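Local coordinates for 14-3-3 protein (Cryptosporidium parvum, PDB 3EFZ) that probably binds phosphoserine-containing partner proteins in a signalling role, as members of the 14-3-3 family do, at residues Ile49-Glu54 against Arg141-Lys146; Ile127-Leu132 against Lys146-Leu151; Ala226-Arg231 against Ile247-Val252. All blocks are in the same frame, centred on the assembly; numbering follows the deposited sequence. Where two conformers were deposited one is given.

Contact 1: Ile49-Glu54 against Arg141-Lys146; sequences IKVLTE and RAFCIK
V51 packs on the face of the F143 ring where helix 32-54 meets helix 138-158. V51 CG1 stands over one face of the F143 ring, 3.6 Å from its centroid and 14° off the ring normal, which is the geometry of a CH-pi contact. The side chains come from opposite directions; F143 CG, anti to its backbone nitrogen (chi1 177°), carries the ring out under the valine. The second methyl, V51 CG2, reaches the far part of the same ring, 3.9 Å from F143 CE1, so the valine fork sits on the ring with both prongs.

The remaining contacts are apolar and come from L52. Its CD2 methyl lies at the rim of the F143 ring, near the ring plane and 4.2 Å from F143 CE2, and the two side chains run roughly perpendicular. The same methyl touches the sulfur of the next residue, C144 SG, at 3.7 Å; one leucine branch thus touches both ring edge and sulfur.

The salt bridge of K50 NZ with E54 OE1, at 3.1 Å and on the syn side of the carboxylate, is internal to helix 32-54 and takes no part in the crossing. Y135 OH is hydrogen-bonded to L52 O, and the other side of helix 32-54 packs on helix 63-81 through I49.

The short axes approach to 10.5 Å with 127° between their directions, a steeply inclined crossing, well short of antiparallel. Apolar helix-to-helix packing of this kind builds the all-helical 14-3-3 fold, here beside the subunit interface, where T53 packs on N131 of the second subunit.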
ATOM      1  N   ILE B  49     -11.050   4.125  -3.306  1.00 36.52           N
ATOM      2  CA  ILE B  49     -10.719   5.455  -3.825  1.00 37.12           C
ATOM      3  C   ILE B  49     -11.794   6.010  -4.764  1.00 37.09           C
ATOM      4  O   ILE B  49     -12.155   7.161  -4.640  1.00 36.28           O
ATOM      5  CB  ILE B  49      -9.314   5.501  -4.433  1.00 37.60           C
ATOM      6  CG1 ILE B  49      -8.296   5.504  -3.285  1.00 37.47           C
ATOM      7  CG2 ILE B  49      -9.117   6.772  -5.262  1.00 37.59           C
ATOM      8  CD1 ILE B  49      -7.032   4.978  -3.662  1.00 38.54           C
ATOM      9  N   LYS B  50     -12.334   5.174  -5.653  1.00 37.24           N
ATOM     10  CA  LYS B  50     -13.426   5.581  -6.537  1.00 38.00           C
ATOM     11  C   LYS B  50     -14.609   6.133  -5.742  1.00 37.51           C
ATOM     12  O   LYS B  50     -15.053   7.253  -5.987  1.00 37.55           O
ATOM     13  CB  LYS B  50     -13.899   4.410  -7.407  1.00 38.33           C
ATOM     14  CG  LYS B  50     -13.141   4.242  -8.680  1.00 40.17           C
ATOM     15  CD  LYS B  50     -13.728   3.140  -9.565  1.00 42.13           C
ATOM     16  CE  LYS B  50     -14.712   3.691 -10.606  1.00 45.76           C
ATOM     17  NZ  LYS B  50     -14.083   4.718 -11.506  1.00 46.78           N
ATOM     18  N   VAL B  51     -15.107   5.344  -4.790  1.00 37.16           N
ATOM     19  CA  VAL B  51     -16.228   5.742  -3.948  1.00 36.70           C
ATOM     20  C   VAL B  51     -15.948   7.043  -3.181  1.00 37.11           C
ATOM     21  O   VAL B  51     -16.732   7.993  -3.258  1.00 36.35           O
ATOM     22  CB  VAL B  51     -16.701   4.592  -2.982  1.00 36.72           C
ATOM     23  CG1 VAL B  51     -17.843   5.063  -2.087  1.00 36.01           C
ATOM     24  CG2 VAL B  51     -17.164   3.382  -3.771  1.00 35.89           C
ATOM     25  N   LEU B  52     -14.838   7.096  -2.446  1.00 37.46           N
ATOM     26  CA  LEU B  52     -14.541   8.281  -1.614  1.00 38.07           C
ATOM     27  C   LEU B  52     -14.422   9.579  -2.420  1.00 38.94           C
ATOM     28  O   LEU B  52     -14.638  10.682  -1.909  1.00 39.38           O
ATOM     29  CB  LEU B  52     -13.263   8.058  -0.801  1.00 38.32           C
ATOM     30  CG  LEU B  52     -13.396   7.082   0.381  1.00 37.64           C
ATOM     31  CD1 LEU B  52     -12.088   7.000   1.155  1.00 38.15           C
ATOM     32  CD2 LEU B  52     -14.532   7.486   1.327  1.00 38.37           C
ATOM     33  N   THR B  53     -14.122   9.416  -3.698  1.00 38.65           N
ATOM     34  CA  THR B  53     -13.588  10.464  -4.531  1.00 38.99           C
ATOM     35  C   THR B  53     -14.617  10.849  -5.627  1.00 39.14           C
ATOM     36  O   THR B  53     -14.672  12.008  -6.068  1.00 39.06           O
ATOM     37  CB  THR B  53     -12.229   9.945  -5.085  1.00 39.14           C
ATOM     38  OG1 THR B  53     -11.135  10.742  -4.602  1.00 41.71           O
ATOM     39  CG2 THR B  53     -12.219   9.782  -6.555  1.00 38.00           C
ATOM     40  N   GLU B  54     -15.447   9.890  -6.034  1.00 38.66           N
ATOM     41  CA  GLU B  54     -16.451  10.126  -7.080  1.00 39.34           C
ATOM     42  C   GLU B  54     -17.885  10.142  -6.548  1.00 38.87           C
ATOM     43  O   GLU B  54     -18.792  10.519  -7.268  1.00 39.20           O
ATOM     44  CB  GLU B  54     -16.305   9.105  -8.217  1.00 39.14           C
ATOM     45  CG  GLU B  54     -14.929   9.159  -8.866  1.00 40.51           C
ATOM     46  CD  GLU B  54     -14.657   8.059  -9.871  1.00 40.40           C
ATOM     47  OE1 GLU B  54     -15.439   7.093  -9.960  1.00 40.88           O
ATOM     48  OE2 GLU B  54     -13.627   8.169 -10.572  1.00 42.39           O
ATOM     49  N   ARG B 141     -22.647   7.087   2.179  1.00 36.36           N
ATOM     50  CA  ARG B 141     -22.555   7.344   3.624  1.00 35.49           C
ATOM     51  C   ARG B 141     -22.389   6.048   4.382  1.00 35.30           C
ATOM     52  O   ARG B 141     -21.582   5.971   5.294  1.00 35.62           O
ATOM     53  CB  ARG B 141     -23.772   8.110   4.145  1.00 34.62           C
ATOM     54  CG  ARG B 141     -23.758   9.569   3.793  1.00 33.75           C
ATOM     55  CD  ARG B 141     -24.905  10.292   4.492  1.00 32.27           C
ATOM     56  NE  ARG B 141     -25.065  11.655   4.014  1.00 31.02           N
ATOM     57  CZ  ARG B 141     -25.940  12.533   4.504  1.00 30.99           C
ATOM     58  NH1 ARG B 141     -26.741  12.203   5.529  1.00 32.36           N
ATOM     59  NH2 ARG B 141     -26.001  13.741   3.978  1.00 28.59           N
ATOM     60  N   ALA B 142     -23.158   5.028   4.005  1.00 35.46           N
ATOM     61  CA  ALA B 142     -23.034   3.708   4.616  1.00 35.63           C
ATOM     62  C   ALA B 142     -21.636   3.144   4.337  1.00 35.67           C
ATOM     63  O   ALA B 142     -21.023   2.553   5.213  1.00 35.38           O
ATOM     64  CB  ALA B 142     -24.143   2.758   4.105  1.00 35.78           C
ATOM     65  N   PHE B 143     -21.139   3.361   3.120  1.00 35.22           N
ATOM     66  CA  PHE B 143     -19.800   2.943   2.742  1.00 36.30           C
ATOM     67  C   PHE B 143     -18.728   3.489   3.706  1.00 35.88           C
ATOM     68  O   PHE B 143     -17.878   2.738   4.174  1.00 35.53           O
ATOM     69  CB  PHE B 143     -19.507   3.347   1.287  1.00 37.08           C
ATOM     70  CG  PHE B 143     -18.106   3.015   0.828  1.00 38.91           C
ATOM     71  CD1 PHE B 143     -17.860   1.869   0.088  1.00 41.91           C
ATOM     72  CD2 PHE B 143     -17.033   3.848   1.143  1.00 40.54           C
ATOM     73  CE1 PHE B 143     -16.553   1.557  -0.356  1.00 42.14           C
ATOM     74  CE2 PHE B 143     -15.736   3.538   0.713  1.00 41.37           C
ATOM     75  CZ  PHE B 143     -15.503   2.394  -0.034  1.00 40.61           C
ATOM     76  N   CYS B 144     -18.759   4.797   3.973  1.00 36.36           N
ATOM     77  CA  CYS B 144     -17.825   5.437   4.905  1.00 36.30           C
ATOM     78  C   CYS B 144     -17.930   4.925   6.358  1.00 36.45           C
ATOM     79  O   CYS B 144     -16.921   4.800   7.056  1.00 36.10           O
ATOM     80  CB  CYS B 144     -18.021   6.951   4.882  1.00 36.70           C
ATOM     81  SG  CYS B 144     -17.703   7.720   3.296  1.00 37.19           S
ATOM     82  N   ILE B 145     -19.149   4.626   6.805  1.00 36.69           N
ATOM     83  CA  ILE B 145     -19.390   4.160   8.172  1.00 36.02           C
ATOM     84  C   ILE B 145     -18.913   2.700   8.352  1.00 36.82           C
ATOM     85  O   ILE B 145     -18.331   2.352   9.391  1.00 37.02           O
ATOM     86  CB  ILE B 145     -20.877   4.386   8.558  1.00 35.93           C
ATOM     87  CG1 ILE B 145     -21.174   5.893   8.601  1.00 36.36           C
ATOM     88  CG2 ILE B 145     -21.253   3.696   9.898  1.00 33.80           C
ATOM     89  CD1 ILE B 145     -22.671   6.245   8.558  1.00 36.41           C
ATOM     90  N   LYS B 146     -19.135   1.856   7.342  1.00 36.10           N
ATOM     91  CA  LYS B 146     -18.552   0.515   7.343  1.00 36.26           C
ATOM     92  C   LYS B 146     -17.014   0.589   7.442  1.00 36.75           C
ATOM     93  O   LYS B 146     -16.389  -0.165   8.202  1.00 36.49           O
ATOM     94  CB  LYS B 146     -18.949  -0.283   6.090  1.00 35.18           C
ATOM     95  CG  LYS B 146     -17.989  -1.425   5.842  1.00 35.62           C
ATOM     96  CD  LYS B 146     -18.130  -2.104   4.517  1.00 35.97           C
ATOM     97  CE  LYS B 146     -17.013  -3.118   4.350  1.00 36.78           C
ATOM     98  NZ  LYS B 146     -15.753  -2.508   3.887  1.00 37.01           N
TER

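Contact 2: Ile127-Leu132 against Lys146-Leu151; sequences IIDDNL and KLKGDL
L147 and K148 are the residues of helix 138-158 that meet I128 and D129, near the C-terminal end of helix 100-131. The local axes are close to antiparallel (159° between their directions) and 11.4 Å apart.

K146, at the start of the segment, turns to its own helix: its NZ forms a salt bridge with D150 OD2, one turn on, at 2.8 Å and on the syn side of that carboxylate.

L147 sends one branch across. Its CD2 meets I128 CD1 at only 3.3 Å, tighter than usual for two methyl groups, so the end of the isoleucine is pressed against the leucine.

K148 has two roles. Its aliphatic part runs alongside I128 in the opposite direction, with K148 CG 3.9 Å from I128 CD1 and K148 CD 4.0 Å from I128 CG2. A bend at chi3 (-70°) then turns the chain away from its extended course and brings the ammonium to D129. K148 NZ donates to D129 OD1 at 2.7 Å, on the syn lone pair of that oxygen, while D129 OD2 stays 3.6 Å from K148 NZ; the salt bridge is therefore one-sided. The lysine chain thus runs from buried I128 to exposed D129.

D150, buried and not touching 127-132, has its OD1 hydrogen-bonded to N201 ND2 and Y175 OH. R153 NH2, of a residue predicted to contact a partner's phosphoserine, makes only a long, weak ion pair with the same OD1.

Among the surrounding helices, L147 also packs on R72 of helix 63-81 and on V124, one turn before I128, and L151 packs on S121, V124 and I125. On its other sides helix 138-158 meets helix 161-185, through K148 on F174, and helix 193-207, through K146 on T198.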
ATOM      1  N   ILE B 127     -11.187  12.541   8.792  1.00 36.60           N
ATOM      2  CA  ILE B 127     -11.500  13.018   7.437  1.00 36.06           C
ATOM      3  C   ILE B 127     -12.904  12.572   7.019  1.00 36.32           C
ATOM      4  O   ILE B 127     -13.685  13.389   6.518  1.00 36.87           O
ATOM      5  CB  ILE B 127     -10.455  12.573   6.363  1.00 36.23           C
ATOM      6  CG1 ILE B 127      -9.092  13.211   6.646  1.00 33.69           C
ATOM      7  CG2 ILE B 127     -10.929  12.946   4.932  1.00 34.59           C
ATOM      8  CD1 ILE B 127      -7.969  12.526   5.932  1.00 29.70           C
ATOM      9  N   ILE B 128     -13.229  11.302   7.253  1.00 35.88           N
ATOM     10  CA  ILE B 128     -14.566  10.790   6.951  1.00 36.41           C
ATOM     11  C   ILE B 128     -15.641  11.595   7.701  1.00 36.53           C
ATOM     12  O   ILE B 128     -16.589  12.079   7.084  1.00 36.71           O
ATOM     13  CB  ILE B 128     -14.702   9.273   7.257  1.00 36.26           C
ATOM     14  CG1 ILE B 128     -13.960   8.442   6.222  1.00 37.45           C
ATOM     15  CG2 ILE B 128     -16.192   8.827   7.333  1.00 36.48           C
ATOM     16  CD1 ILE B 128     -13.961   6.976   6.586  1.00 39.94           C
ATOM     17  N   ASP B 129     -15.465  11.773   9.014  1.00 36.79           N
ATOM     18  CA  ASP B 129     -16.444  12.490   9.835  1.00 37.40           C
ATOM     19  C   ASP B 129     -16.697  13.951   9.427  1.00 37.45           C
ATOM     20  O   ASP B 129     -17.854  14.411   9.458  1.00 37.48           O
ATOM     21  CB  ASP B 129     -16.105  12.349  11.313  1.00 37.68           C
ATOM     22  CG  ASP B 129     -16.491  10.995  11.845  1.00 38.58           C
ATOM     23  OD1 ASP B 129     -17.391  10.370  11.242  1.00 40.01           O
ATOM     24  OD2 ASP B 129     -15.915  10.554  12.855  1.00 40.99           O
ATOM     25  N   ASP B 130     -15.632  14.650   9.015  1.00 36.69           N
ATOM     26  CA  ASP B 130     -15.741  16.048   8.576  0.50 37.10           C
ATOM     27  C   ASP B 130     -16.434  16.200   7.219  1.00 36.91           C
ATOM     28  O   ASP B 130     -16.910  17.284   6.881  1.00 36.75           O
ATOM     29  CB  ASP B 130     -14.358  16.721   8.527  0.50 36.89           C
ATOM     30  CG  ASP B 130     -13.757  16.946   9.909  0.50 37.68           C
ATOM     31  OD1 ASP B 130     -14.516  17.103  10.890  0.50 37.97           O
ATOM     32  OD2 ASP B 130     -12.510  16.974  10.012  0.50 39.25           O
ATOM     33  N   ASN B 131     -16.490  15.114   6.450  1.00 37.17           N
ATOM     34  CA  ASN B 131     -17.009  15.133   5.080  1.00 37.45           C
ATOM     35  C   ASN B 131     -18.208  14.232   4.827  1.00 37.58           C
ATOM     36  O   ASN B 131     -18.773  14.235   3.722  1.00 38.52           O
ATOM     37  CB  ASN B 131     -15.891  14.765   4.098  1.00 37.11           C
ATOM     38  CG  ASN B 131     -14.829  15.841   3.997  1.00 37.74           C
ATOM     39  OD1 ASN B 131     -15.020  16.838   3.297  1.00 38.78           O
ATOM     40  ND2 ASN B 131     -13.701  15.648   4.690  1.00 34.65           N
ATOM     41  N   LEU B 132     -18.591  13.464   5.837  1.00 36.97           N
ATOM     42  CA  LEU B 132     -19.678  12.511   5.723  1.00 36.54           C
ATOM     43  C   LEU B 132     -20.920  13.121   5.068  1.00 36.27           C
ATOM     44  O   LEU B 132     -21.493  12.547   4.141  1.00 35.25           O
ATOM     45  CB  LEU B 132     -20.025  11.941   7.107  1.00 36.53           C
ATOM     46  CG  LEU B 132     -20.949  10.731   7.100  1.00 36.94           C
ATOM     47  CD1 LEU B 132     -20.289   9.634   6.291  1.00 36.94           C
ATOM     48  CD2 LEU B 132     -21.239  10.278   8.527  1.00 36.88           C
ATOM     49  N   LYS B 146     -19.135   1.856   7.342  1.00 36.10           N
ATOM     50  CA  LYS B 146     -18.552   0.515   7.343  1.00 36.26           C
ATOM     51  C   LYS B 146     -17.014   0.589   7.442  1.00 36.75           C
ATOM     52  O   LYS B 146     -16.389  -0.165   8.202  1.00 36.49           O
ATOM     53  CB  LYS B 146     -18.949  -0.283   6.090  1.00 35.18           C
ATOM     54  CG  LYS B 146     -17.989  -1.425   5.842  1.00 35.62           C
ATOM     55  CD  LYS B 146     -18.130  -2.104   4.517  1.00 35.97           C
ATOM     56  CE  LYS B 146     -17.013  -3.118   4.350  1.00 36.78           C
ATOM     57  NZ  LYS B 146     -15.753  -2.508   3.887  1.00 37.01           N
ATOM     58  N   LEU B 147     -16.437   1.507   6.662  1.00 36.39           N
ATOM     59  CA  LEU B 147     -15.013   1.773   6.626  1.00 37.44           C
ATOM     60  C   LEU B 147     -14.461   2.158   8.004  1.00 37.01           C
ATOM     61  O   LEU B 147     -13.406   1.668   8.411  1.00 37.45           O
ATOM     62  CB  LEU B 147     -14.768   2.897   5.621  1.00 37.70           C
ATOM     63  CG  LEU B 147     -13.385   3.119   5.053  1.00 40.57           C
ATOM     64  CD1 LEU B 147     -13.469   3.696   3.629  1.00 40.80           C
ATOM     65  CD2 LEU B 147     -12.584   4.036   6.005  1.00 41.64           C
ATOM     66  N   LYS B 148     -15.176   3.027   8.717  1.00 36.73           N
ATOM     67  CA  LYS B 148     -14.836   3.337  10.112  1.00 36.13           C
ATOM     68  C   LYS B 148     -14.934   2.094  10.999  1.00 35.52           C
ATOM     69  O   LYS B 148     -14.139   1.931  11.923  1.00 36.15           O
ATOM     70  CB  LYS B 148     -15.721   4.448  10.673  1.00 35.47           C
ATOM     71  CG  LYS B 148     -15.544   5.818  10.010  1.00 36.41           C
ATOM     72  CD  LYS B 148     -16.099   6.921  10.876  1.00 35.32           C
ATOM     73  CE  LYS B 148     -17.645   6.903  10.949  1.00 37.95           C
ATOM     74  NZ  LYS B 148     -18.172   7.873  11.954  1.00 37.29           N
ATOM     75  N   GLY B 149     -15.926   1.245  10.726  1.00 34.85           N
ATOM     76  CA  GLY B 149     -16.066  -0.055  11.370  1.00 34.26           C
ATOM     77  C   GLY B 149     -14.856  -0.935  11.182  1.00 34.52           C
ATOM     78  O   GLY B 149     -14.330  -1.462  12.171  1.00 34.66           O
ATOM     79  N   ASP B 150     -14.399  -1.063   9.925  1.00 34.99           N
ATOM     80  CA  ASP B 150     -13.145  -1.749   9.583  1.00 35.07           C
ATOM     81  C   ASP B 150     -11.929  -1.191  10.317  1.00 35.54           C
ATOM     82  O   ASP B 150     -11.143  -1.957  10.871  1.00 35.99           O
ATOM     83  CB  ASP B 150     -12.860  -1.720   8.066  1.00 35.77           C
ATOM     84  CG  ASP B 150     -13.931  -2.415   7.240  1.00 35.97           C
ATOM     85  OD1 ASP B 150     -14.659  -3.292   7.737  1.00 35.85           O
ATOM     86  OD2 ASP B 150     -14.030  -2.082   6.065  1.00 37.06           O
ATOM     87  N   LEU B 151     -11.755   0.126  10.291  1.00 36.02           N
ATOM     88  CA  LEU B 151     -10.639   0.785  10.984  1.00 36.38           C
ATOM     89  C   LEU B 151     -10.667   0.626  12.507  1.00 36.27           C
ATOM     90  O   LEU B 151      -9.625   0.479  13.125  1.00 36.34           O
ATOM     91  CB  LEU B 151     -10.549   2.275  10.623  1.00 36.32           C
ATOM     92  CG  LEU B 151     -10.221   2.674   9.177  1.00 37.31           C
ATOM     93  CD1 LEU B 151     -10.284   4.163   9.079  1.00 38.07           C
ATOM     94  CD2 LEU B 151      -8.860   2.154   8.695  1.00 36.63           C
TER

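Contact 3: Ala226-Arg231 against Ile247-Val252; sequences AAENSR and ILRDNV
A salt-bridge network on the protein surface joins the C-terminal end of helix 213-228 to helix 239-256, with E228 between R249 and R231. Across the contact, R249 NH2 donates to E228 OE1 at 2.7 Å with an N-H...O angle of 161°, and the oxygen lies near the guanidinium plane. R249 NH1 adds a weak bond to the same E228 OE1 at 3.2 Å, so one oxygen faces the edge of the guanidinium. It is met on the anti side, 26° out of the carboxylate plane, and the two flat groups are turned 34° apart.

The extended chain of R249 from CG to NE carries the guanidinium out to a glutamate whose own chain bends at chi2. The second oxygen, E228 OE2, takes R231 NH1 at 2.6 Å through its syn lone pair, in the guanidinium plane of R231. Each arginine thus has its own oxygen, and the shared carboxylate probably offsets their like charges. R231 is also held by a cation-pi contact with F237 and a hydrogen bond to E235 O.

Here the network joins the end of helix 213-228 and the residues after it to helix 239-256, the last two helices, which form the C-terminal antiparallel pair of the 14-3-3 fold.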
ATOM      1  N   ALA B 226     -31.171 -15.045   3.327  1.00 36.16           N
ATOM      2  CA  ALA B 226     -31.918 -13.829   3.020  1.00 35.79           C
ATOM      3  C   ALA B 226     -31.616 -13.358   1.593  1.00 35.70           C
ATOM      4  O   ALA B 226     -32.514 -12.892   0.882  1.00 35.28           O
ATOM      5  CB  ALA B 226     -31.596 -12.734   4.031  1.00 35.64           C
ATOM      6  N   ALA B 227     -30.352 -13.493   1.182  1.00 35.79           N
ATOM      7  CA  ALA B 227     -29.911 -13.099  -0.160  1.00 35.93           C
ATOM      8  C   ALA B 227     -30.495 -14.000  -1.231  1.00 36.17           C
ATOM      9  O   ALA B 227     -30.937 -13.521  -2.270  1.00 36.08           O
ATOM     10  CB  ALA B 227     -28.400 -13.098  -0.250  1.00 35.86           C
ATOM     11  N   GLU B 228     -30.483 -15.304  -0.963  1.00 36.49           N
ATOM     12  CA  GLU B 228     -30.991 -16.322  -1.871  1.00 37.05           C
ATOM     13  C   GLU B 228     -32.512 -16.198  -2.057  1.00 37.46           C
ATOM     14  O   GLU B 228     -33.036 -16.388  -3.163  1.00 37.23           O
ATOM     15  CB  GLU B 228     -30.601 -17.710  -1.347  1.00 37.11           C
ATOM     16  CG  GLU B 228     -30.229 -18.730  -2.418  1.00 37.55           C
ATOM     17  CD  GLU B 228     -29.070 -18.283  -3.302  1.00 38.05           C
ATOM     18  OE1 GLU B 228     -27.906 -18.340  -2.861  1.00 38.22           O
ATOM     19  OE2 GLU B 228     -29.331 -17.886  -4.451  1.00 38.08           O
ATOM     20  N   ASN B 229     -33.210 -15.857  -0.977  1.00 38.02           N
ATOM     21  CA  ASN B 229     -34.643 -15.581  -1.040  1.00 38.87           C
ATOM     22  C   ASN B 229     -34.962 -14.187  -1.621  1.00 39.14           C
ATOM     23  O   ASN B 229     -36.108 -13.742  -1.596  1.00 39.56           O
ATOM     24  CB  ASN B 229     -35.320 -15.828   0.321  1.00 38.79           C
ATOM     25  CG  ASN B 229     -35.398 -17.316   0.681  1.00 39.54           C
ATOM     26  OD1 ASN B 229     -34.388 -17.954   1.004  1.00 39.59           O
ATOM     27  ND2 ASN B 229     -36.609 -17.873   0.628  1.00 40.03           N
ATOM     28  N   SER B 230     -33.927 -13.507  -2.116  1.00 39.84           N
ATOM     29  CA  SER B 230     -34.057 -12.371  -3.042  1.00 40.04           C
ATOM     30  C   SER B 230     -33.778 -12.918  -4.433  1.00 40.02           C
ATOM     31  O   SER B 230     -33.034 -13.878  -4.573  1.00 40.33           O
ATOM     32  CB  SER B 230     -33.042 -11.282  -2.710  1.00 40.16           C
ATOM     33  OG  SER B 230     -33.409 -10.591  -1.537  1.00 40.77           O
ATOM     34  N   ARG B 231     -34.346 -12.307  -5.460  1.00 40.26           N
ATOM     35  CA  ARG B 231     -34.454 -12.947  -6.787  1.00 40.22           C
ATOM     36  C   ARG B 231     -35.587 -13.952  -6.757  1.00 40.48           C
ATOM     37  O   ARG B 231     -36.649 -13.664  -6.213  1.00 40.88           O
ATOM     38  CB  ARG B 231     -33.135 -13.601  -7.274  1.00 40.34           C
ATOM     39  CG  ARG B 231     -32.883 -15.074  -6.886  1.00 39.85           C
ATOM     40  CD  ARG B 231     -31.822 -15.707  -7.791  1.00 39.56           C
ATOM     41  NE  ARG B 231     -30.714 -16.292  -7.030  1.00 38.52           N
ATOM     42  CZ  ARG B 231     -29.427 -16.170  -7.360  1.00 38.56           C
ATOM     43  NH1 ARG B 231     -28.488 -16.729  -6.608  1.00 38.01           N
ATOM     44  NH2 ARG B 231     -29.066 -15.477  -8.437  1.00 38.17           N
ATOM     45  N   ILE B 247     -17.689 -16.475  -0.492  1.00 34.43           N
ATOM     46  CA  ILE B 247     -16.820 -16.313   0.676  1.00 33.85           C
ATOM     47  C   ILE B 247     -17.565 -16.625   1.977  1.00 33.84           C
ATOM     48  O   ILE B 247     -17.026 -17.304   2.855  1.00 33.60           O
ATOM     49  CB  ILE B 247     -16.184 -14.895   0.747  1.00 33.77           C
ATOM     50  CG1 ILE B 247     -15.266 -14.654  -0.454  1.00 33.27           C
ATOM     51  CG2 ILE B 247     -15.410 -14.709   2.062  1.00 33.23           C
ATOM     52  CD1 ILE B 247     -14.941 -13.191  -0.716  1.00 33.49           C
ATOM     53  N   LEU B 248     -18.800 -16.135   2.084  1.00 33.62           N
ATOM     54  CA  LEU B 248     -19.642 -16.388   3.255  1.00 33.33           C
ATOM     55  C   LEU B 248     -19.969 -17.875   3.408  1.00 33.15           C
ATOM     56  O   LEU B 248     -19.901 -18.421   4.512  1.00 32.71           O
ATOM     57  CB  LEU B 248     -20.931 -15.545   3.209  1.00 33.13           C
ATOM     58  CG  LEU B 248     -20.823 -14.044   3.503  1.00 33.03           C
ATOM     59  CD1 LEU B 248     -22.014 -13.286   2.944  1.00 33.56           C
ATOM     60  CD2 LEU B 248     -20.676 -13.786   4.992  1.00 32.17           C
ATOM     61  N   ARG B 249     -20.315 -18.518   2.296  1.00 33.26           N
ATOM     62  CA  ARG B 249     -20.595 -19.955   2.271  1.00 33.46           C
ATOM     63  C   ARG B 249     -19.372 -20.803   2.614  1.00 33.55           C
ATOM     64  O   ARG B 249     -19.474 -21.735   3.411  1.00 33.34           O
ATOM     65  CB  ARG B 249     -21.147 -20.378   0.911  1.00 33.41           C
ATOM     66  CG  ARG B 249     -22.614 -20.085   0.731  1.00 33.76           C
ATOM     67  CD  ARG B 249     -23.127 -20.692  -0.568  1.00 33.96           C
ATOM     68  NE  ARG B 249     -24.586 -20.786  -0.594  1.00 34.36           N
ATOM     69  CZ  ARG B 249     -25.394 -19.943  -1.239  1.00 34.54           C
ATOM     70  NH1 ARG B 249     -24.896 -18.918  -1.926  1.00 33.86           N
ATOM     71  NH2 ARG B 249     -26.711 -20.130  -1.201  1.00 34.14           N
ATOM     72  N   ASP B 250     -18.234 -20.478   2.002  1.00 33.66           N
ATOM     73  CA  ASP B 250     -16.974 -21.172   2.254  1.00 34.34           C
ATOM     74  C   ASP B 250     -16.588 -21.126   3.724  1.00 34.55           C
ATOM     75  O   ASP B 250     -16.081 -22.104   4.275  1.00 34.54           O
ATOM     76  CB  ASP B 250     -15.842 -20.567   1.418  1.00 34.50           C
ATOM     77  CG  ASP B 250     -15.977 -20.865  -0.067  1.00 35.56           C
ATOM     78  OD1 ASP B 250     -16.883 -21.636  -0.453  1.00 35.89           O
ATOM     79  OD2 ASP B 250     -15.171 -20.322  -0.855  1.00 37.41           O
ATOM     80  N   ASN B 251     -16.832 -19.984   4.356  1.00 34.84           N
ATOM     81  CA  ASN B 251     -16.467 -19.809   5.751  1.00 35.19           C
ATOM     82  C   ASN B 251     -17.363 -20.561   6.728  1.00 35.47           C
ATOM     83  O   ASN B 251     -16.869 -21.106   7.717  1.00 35.61           O
ATOM     84  CB  ASN B 251     -16.372 -18.330   6.101  1.00 35.15           C
ATOM     85  CG  ASN B 251     -15.052 -17.737   5.699  1.00 34.87           C
ATOM     86  OD1 ASN B 251     -14.143 -17.639   6.512  1.00 34.85           O
ATOM     87  ND2 ASN B 251     -14.922 -17.370   4.432  1.00 34.84           N
ATOM     88  N   VAL B 252     -18.667 -20.598   6.449  1.00 35.71           N
ATOM     89  CA  VAL B 252     -19.601 -21.366   7.279  1.00 36.14           C
ATOM     90  C   VAL B 252     -19.308 -22.868   7.198  1.00 36.34           C
ATOM     91  O   VAL B 252     -19.344 -23.559   8.222  1.00 36.33           O
ATOM     92  CB  VAL B 252     -21.098 -21.090   6.948  1.00 35.95           C
ATOM     93  CG1 VAL B 252     -21.995 -21.823   7.922  1.00 36.50           C
ATOM     94  CG2 VAL B 252     -21.410 -19.613   7.024  1.00 36.32           C
TER

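In the fold
From the N terminus, helix 32-54 supplies the first side of contact 1, which closes an 86-residue span when the chain reaches helix 138-158. Inside that span lies residue range 127-132, the opening side of contact 2, whose partner follows at 146-151; the two contacts therefore cross, sharing K146 and helix 138-158. Their centres are 8 Å apart and they touch, C144 CB lying 3.6 Å from I128 CG2, so helices 32-54, 100-131 and 138-158 form one packed group. Contact 3 comes afterwards in series, closing a 15-residue span between 226-231 and 247-252, about 11 Å from the nearest atoms of either.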